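PDB 5UR2: bifunctional protein PutA, which probably carries out both steps of proline breakdown to glutamate, with an FAD-dependent proline dehydrogenase barrel and an NAD-dependent L-glutamate gamma-semialdehyde dehydrogenase domain. Local coordinates for residues A597-R602 and G935-R940; A649-A654 and P958-Q963. All coordinates share one frame; numbering follows the deposited sequence.

Contact 1: A597-R602 and G935-R940; sequences AIDFCR and GAMVDR
V938 sets its CG2 methyl over one face of the F600 ring, where a loop of the aldehyde dehydrogenase fold lies against helix 587-611. The loop joins strand 926-929 to strand 946-947. CG2 is 3.5 Å from F600 CE1 and equally near CD1, so it sits toward one side of the ring rather than over its centre. The same methyl packs against the CB of D599, 3.7 Å away. It serves both residues because it lies anti to the carbonyl carbon of V938, while CG1 is anti to the backbone N (chi1 173°) and comes no nearer than 4.1 Å to D599 O.

No direct hydrogen bond joins the segments. The carboxylate of D599 is nonetheless tied down at both oxygens. OD1 takes the backbone N-H of E468, and OD2 takes the side-chain amide of N467. N467 also binds V938 O and R940 NE, so it links the helix to the loop. Within the loop, M937 CE lies 4.0 Å above the guanidinium plane of R940, over its centre. One water completes the join: it donates to D599 OD2 at 2.7 Å and accepts from V938 N at 2.8 Å.

Contact 2: A649-A654 and P958-Q963; sequences AGMVTA and PDYLKQ
The ring of Y960 and the branched end of L961 meet the CB of A654 from two directions. A654 lies near the end of helix 646-657, and its CB points at the 958-963 segment. Y960 brings up CE2, 3.9 Å from A654 CB. The methyl meets the ring obliquely. L961 brings up CD1, also 3.9 Å from A654 CB. This CD1 reaches past the methyl to the backbone, where it lies 3.3 Å from A654 O.

Both side chains leave their backbone in the same way. Y960 has CG anti to its backbone N (chi1 -175°), and this extends the ring past A654, with its hydroxyl end toward M651. L961 has a similar first torsion, and its second torsion (chi2 55°) turns CD1 to the helix although its CB does not point there.

The far end of the tyrosine reaches M651. The OH lies 4.2 Å from M651 CG, a loose packing contact. The hydroxyl's polar partner is Y964 OH, with which it shares a hydrogen bond. The Y960 ring also meets Y604 of helix 587-611 at about 25° between planes, and it meets the ring of Y964 as well. The tyrosine is therefore held among aromatic rings as well as against the helix. Y604 in turn packs on T653, whose OG1 is fixed by donating to A649 O.

The arrangement is apolar packing of the aldehyde dehydrogenase fold, beside the predicted active site: a helix following strand 623-638 is covered by the segment leading into strand 965-973, which pairs antiparallel with that same strand.

In the fold
Contacts 1 and 2 are neighbours in the aldehyde dehydrogenase domain, their centres about 11 Å apart. They touch where helices 587-611 and 646-657 pack together. F600 CG lies 3.6 Å from G650 CA; G650 has no side chain, so the ring packs directly on the helix backbone. Beside it, C601 SG lies 3.8 Å from T653 CG2. The two helices thus carry the later loops 935-940 and 958-963. Both contacts lie near the predicted active site: the side chain of E746 is about 8 Å from that of F600 and about 6 Å from that of M651. Both also reach the second subunit. In contact 2, D959 pairs with K962 of that subunit and K962 with its D959; in contact 1, R940 O bonds its S625 OG.

Contact 1: A597-R602 and G935-R940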
loop_
_atom_site.group_PDB
_atom_site.type_symbol
_atom_site.label_atom_id
_atom_site.label_comp_id
_atom_site.label_asym_id
_atom_site.label_seq_id
_atom_site.Cartn_x
_atom_site.Cartn_y
_atom_site.Cartn_z
ATOM N N ALA B 597 -11.328 -6.561 -19.835
ATOM C CA ALA B 597 -10.054 -7.222 -20.124
ATOM C C ALA B 597 -8.958 -6.203 -20.368
ATOM O O ALA B 597 -7.841 -6.342 -19.856
ATOM C CB ALA B 597 -10.173 -8.158 -21.337
ATOM N N ILE B 598 -9.262 -5.171 -21.147
ATOM C CA ILE B 598 -8.306 -4.091 -21.361
ATOM C C ILE B 598 -7.965 -3.420 -20.037
ATOM O O ILE B 598 -6.797 -3.123 -19.753
ATOM C CB ILE B 598 -8.884 -3.098 -22.381
ATOM C CG1 ILE B 598 -8.962 -3.781 -23.741
ATOM C CG2 ILE B 598 -8.061 -1.766 -22.445
ATOM C CD1 ILE B 598 -9.868 -3.054 -24.747
ATOM N N ASP B 599 -8.977 -3.206 -19.197
ATOM C CA ASP B 599 -8.765 -2.552 -17.911
ATOM C C ASP B 599 -7.812 -3.347 -17.027
ATOM O O ASP B 599 -6.948 -2.760 -16.370
ATOM C CB ASP B 599 -10.104 -2.337 -17.187
ATOM C CG ASP B 599 -10.933 -1.199 -17.779
ATOM O OD1 ASP B 599 -10.385 -0.386 -18.576
ATOM O OD2 ASP B 599 -12.142 -1.098 -17.413
ATOM N N PHE B 600 -7.983 -4.676 -16.964
ATOM C CA PHE B 600 -7.073 -5.515 -16.175
ATOM C C PHE B 600 -5.631 -5.344 -16.644
ATOM O O PHE B 600 -4.713 -5.150 -15.832
ATOM C CB PHE B 600 -7.492 -6.992 -16.265
ATOM C CG PHE B 600 -8.631 -7.382 -15.342
ATOM C CD1 PHE B 600 -8.657 -6.956 -14.012
ATOM C CD2 PHE B 600 -9.655 -8.201 -15.799
ATOM C CE1 PHE B 600 -9.697 -7.320 -13.155
ATOM C CE2 PHE B 600 -10.721 -8.582 -14.948
ATOM C CZ PHE B 600 -10.731 -8.131 -13.624
ATOM N N CYS B 601 -5.422 -5.417 -17.962
ATOM C CA CYS B 601 -4.110 -5.199 -18.554
ATOM C C CYS B 601 -3.496 -3.893 -18.076
ATOM O O CYS B 601 -2.378 -3.862 -17.543
ATOM C CB CYS B 601 -4.228 -5.176 -20.078
ATOM S SG CYS B 601 -4.556 -6.758 -20.839
ATOM N N ARG B 602 -4.216 -2.792 -18.283
ATOM C CA ARG B 602 -3.629 -1.494 -17.973
ATOM C C ARG B 602 -3.455 -1.308 -16.471
ATOM O O ARG B 602 -2.445 -0.756 -16.029
ATOM C CB ARG B 602 -4.491 -0.374 -18.565
ATOM C CG ARG B 602 -4.669 -0.524 -20.056
ATOM C CD ARG B 602 -4.623 0.831 -20.705
ATOM N NE ARG B 602 -4.990 0.775 -22.113
ATOM C CZ ARG B 602 -4.154 0.486 -23.104
ATOM N NH1 ARG B 602 -2.881 0.187 -22.861
ATOM N NH2 ARG B 602 -4.599 0.495 -24.355
ATOM N N GLY B 935 -21.808 -5.489 -12.627
ATOM C CA GLY B 935 -21.033 -4.497 -13.365
ATOM C C GLY B 935 -19.851 -3.886 -12.631
ATOM O O GLY B 935 -19.489 -2.729 -12.899
ATOM N N ALA B 936 -19.242 -4.618 -11.703
ATOM C CA ALA B 936 -18.050 -4.107 -11.031
ATOM C C ALA B 936 -16.960 -3.812 -12.055
ATOM O O ALA B 936 -16.693 -4.620 -12.942
ATOM C CB ALA B 936 -17.533 -5.119 -9.995
ATOM N N MET B 937 -16.330 -2.653 -11.932
ATOM C CA MET B 937 -15.272 -2.251 -12.850
ATOM C C MET B 937 -13.935 -2.166 -12.124
ATOM O O MET B 937 -13.870 -1.821 -10.940
ATOM C CB MET B 937 -15.582 -0.902 -13.496
ATOM C CG MET B 937 -16.909 -0.882 -14.264
ATOM S SD MET B 937 -17.208 0.748 -14.967
ATOM C CE MET B 937 -16.009 0.807 -16.309
ATOM N N VAL B 938 -12.868 -2.482 -12.858
ATOM C CA VAL B 938 -11.522 -2.329 -12.328
ATOM C C VAL B 938 -11.347 -0.938 -11.737
ATOM O O VAL B 938 -11.817 0.056 -12.302
ATOM C CB VAL B 938 -10.502 -2.586 -13.445
ATOM C CG1 VAL B 938 -9.071 -2.252 -12.955
ATOM C CG2 VAL B 938 -10.631 -4.035 -13.925
ATOM N N ASP B 939 -10.681 -0.883 -10.577
ATOM C CA ASP B 939 -10.340 0.331 -9.840
ATOM C C ASP B 939 -11.565 0.950 -9.167
ATOM O O ASP B 939 -11.508 1.304 -7.989
ATOM C CB ASP B 939 -9.615 1.336 -10.763
ATOM C CG ASP B 939 -9.180 2.607 -10.039
ATOM O OD1 ASP B 939 -8.390 2.518 -9.064
ATOM O OD2 ASP B 939 -9.600 3.710 -10.477
ATOM N N ARG B 940 -12.684 1.055 -9.886
ATOM C CA ARG B 940 -13.892 1.654 -9.316
ATOM C C ARG B 940 -14.531 0.767 -8.252
ATOM O O ARG B 940 -15.005 1.276 -7.231
ATOM C CB ARG B 940 -14.909 1.949 -10.418
ATOM C CG ARG B 940 -14.404 2.839 -11.524
ATOM C CD ARG B 940 -15.534 3.270 -12.426
ATOM N NE ARG B 940 -15.002 3.915 -13.609
ATOM C CZ ARG B 940 -15.738 4.466 -14.573
ATOM N NH1 ARG B 940 -17.068 4.458 -14.512
ATOM N NH2 ARG B 940 -15.132 5.021 -15.609
HETATM O O HOH W 1 -13.289 -2.761 -15.562
#

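Contact 2: A649-A654 and P958-Q963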
loop_
_atom_site.group_PDB
_atom_site.type_symbol
_atom_site.label_atom_id
_atom_site.label_comp_id
_atom_site.label_asym_id
_atom_site.label_seq_id
_atom_site.Cartn_x
_atom_site.Cartn_y
_atom_site.Cartn_z
ATOM N N ALA B 649 -8.090 -12.979 -18.804
ATOM C CA ALA B 649 -6.998 -12.031 -19.072
ATOM C C ALA B 649 -6.455 -11.398 -17.789
ATOM O O ALA B 649 -5.238 -11.203 -17.648
ATOM C CB ALA B 649 -7.455 -10.939 -20.034
ATOM N N GLY B 650 -7.338 -11.051 -16.851
ATOM C CA GLY B 650 -6.877 -10.486 -15.586
ATOM C C GLY B 650 -5.971 -11.435 -14.810
ATOM O O GLY B 650 -4.949 -11.026 -14.254
ATOM N N MET B 651 -6.354 -12.711 -14.727
ATOM C CA MET B 651 -5.506 -13.692 -14.047
ATOM C C MET B 651 -4.161 -13.825 -14.757
ATOM O O MET B 651 -3.102 -13.777 -14.120
ATOM C CB MET B 651 -6.210 -15.054 -13.984
ATOM C CG MET B 651 -7.472 -15.122 -13.118
ATOM S SD MET B 651 -8.381 -16.671 -13.450
ATOM C CE MET B 651 -9.297 -16.891 -11.935
ATOM N N VAL B 652 -4.185 -13.943 -16.090
ATOM C CA VAL B 652 -2.959 -14.196 -16.849
ATOM C C VAL B 652 -2.020 -12.993 -16.794
ATOM O O VAL B 652 -0.804 -13.150 -16.609
ATOM C CB VAL B 652 -3.292 -14.581 -18.307
ATOM C CG1 VAL B 652 -2.015 -14.644 -19.167
ATOM C CG2 VAL B 652 -3.964 -15.927 -18.356
ATOM N N THR B 653 -2.551 -11.778 -17.009
ATOM C CA THR B 653 -1.670 -10.611 -17.033
ATOM C C THR B 653 -1.158 -10.275 -15.641
ATOM O O THR B 653 -0.003 -9.848 -15.489
ATOM C CB THR B 653 -2.358 -9.387 -17.645
ATOM O OG1 THR B 653 -3.555 -9.082 -16.923
ATOM C CG2 THR B 653 -2.687 -9.613 -19.095
ATOM N N ALA B 654 -1.994 -10.442 -14.608
ATOM C CA ALA B 654 -1.506 -10.193 -13.253
ATOM C C ALA B 654 -0.350 -11.126 -12.929
ATOM O O ALA B 654 0.717 -10.681 -12.499
ATOM C CB ALA B 654 -2.626 -10.356 -12.219
ATOM N N PRO B 958 -6.059 -2.540 -5.072
ATOM C CA PRO B 958 -4.639 -2.340 -4.758
ATOM C C PRO B 958 -3.973 -3.468 -3.967
ATOM O O PRO B 958 -2.776 -3.357 -3.679
ATOM C CB PRO B 958 -4.664 -1.037 -3.936
ATOM C CG PRO B 958 -6.012 -1.076 -3.243
ATOM C CD PRO B 958 -6.949 -1.737 -4.221
ATOM N N ASP B 959 -4.675 -4.551 -3.608
ATOM C CA ASP B 959 -4.025 -5.696 -2.966
ATOM C C ASP B 959 -3.836 -6.869 -3.914
ATOM O O ASP B 959 -3.137 -7.824 -3.558
ATOM C CB ASP B 959 -4.823 -6.178 -1.727
ATOM C CG ASP B 959 -4.896 -5.119 -0.618
ATOM O OD1 ASP B 959 -3.919 -4.347 -0.448
ATOM O OD2 ASP B 959 -5.954 -5.024 0.048
ATOM N N TYR B 960 -4.432 -6.828 -5.109
ATOM C CA TYR B 960 -4.580 -8.055 -5.893
ATOM C C TYR B 960 -3.248 -8.558 -6.450
ATOM O O TYR B 960 -2.925 -9.747 -6.330
ATOM C CB TYR B 960 -5.570 -7.845 -7.025
ATOM C CG TYR B 960 -5.844 -9.118 -7.775
ATOM C CD1 TYR B 960 -6.608 -10.129 -7.196
ATOM C CD2 TYR B 960 -5.341 -9.319 -9.039
ATOM C CE1 TYR B 960 -6.875 -11.309 -7.865
ATOM C CE2 TYR B 960 -5.604 -10.502 -9.734
ATOM C CZ TYR B 960 -6.369 -11.494 -9.134
ATOM O OH TYR B 960 -6.627 -12.667 -9.791
ATOM N N LEU B 961 -2.474 -7.673 -7.081
ATOM C CA LEU B 961 -1.237 -8.083 -7.739
ATOM C C LEU B 961 -0.244 -8.725 -6.765
ATOM O O LEU B 961 0.500 -9.641 -7.155
ATOM C CB LEU B 961 -0.598 -6.874 -8.425
ATOM C CG LEU B 961 0.567 -7.165 -9.363
ATOM C CD1 LEU B 961 0.113 -8.180 -10.424
ATOM C CD2 LEU B 961 1.071 -5.859 -9.991
ATOM N N LYS B 962 -0.228 -8.276 -5.504
ATOM C CA LYS B 962 0.696 -8.817 -4.506
ATOM C C LYS B 962 0.457 -10.295 -4.205
ATOM O O LYS B 962 1.385 -10.986 -3.754
ATOM C CB LYS B 962 0.594 -8.011 -3.209
ATOM C CG LYS B 962 1.052 -6.547 -3.350
ATOM C CD LYS B 962 0.771 -5.790 -2.066
ATOM C CE LYS B 962 1.225 -4.364 -2.157
ATOM N NZ LYS B 962 1.112 -3.676 -0.846
ATOM N N GLN B 963 -0.758 -10.793 -4.430
ATOM C CA GLN B 963 -1.036 -12.217 -4.224
ATOM C C GLN B 963 -0.210 -13.104 -5.151
ATOM O O GLN B 963 -0.035 -14.295 -4.868
ATOM C CB GLN B 963 -2.524 -12.495 -4.446
ATOM C CG GLN B 963 -3.457 -11.942 -3.375
ATOM C CD GLN B 963 -3.412 -12.772 -2.110
ATOM O OE1 GLN B 963 -2.607 -12.519 -1.217
ATOM N NE2 GLN B 963 -4.238 -13.815 -2.058
#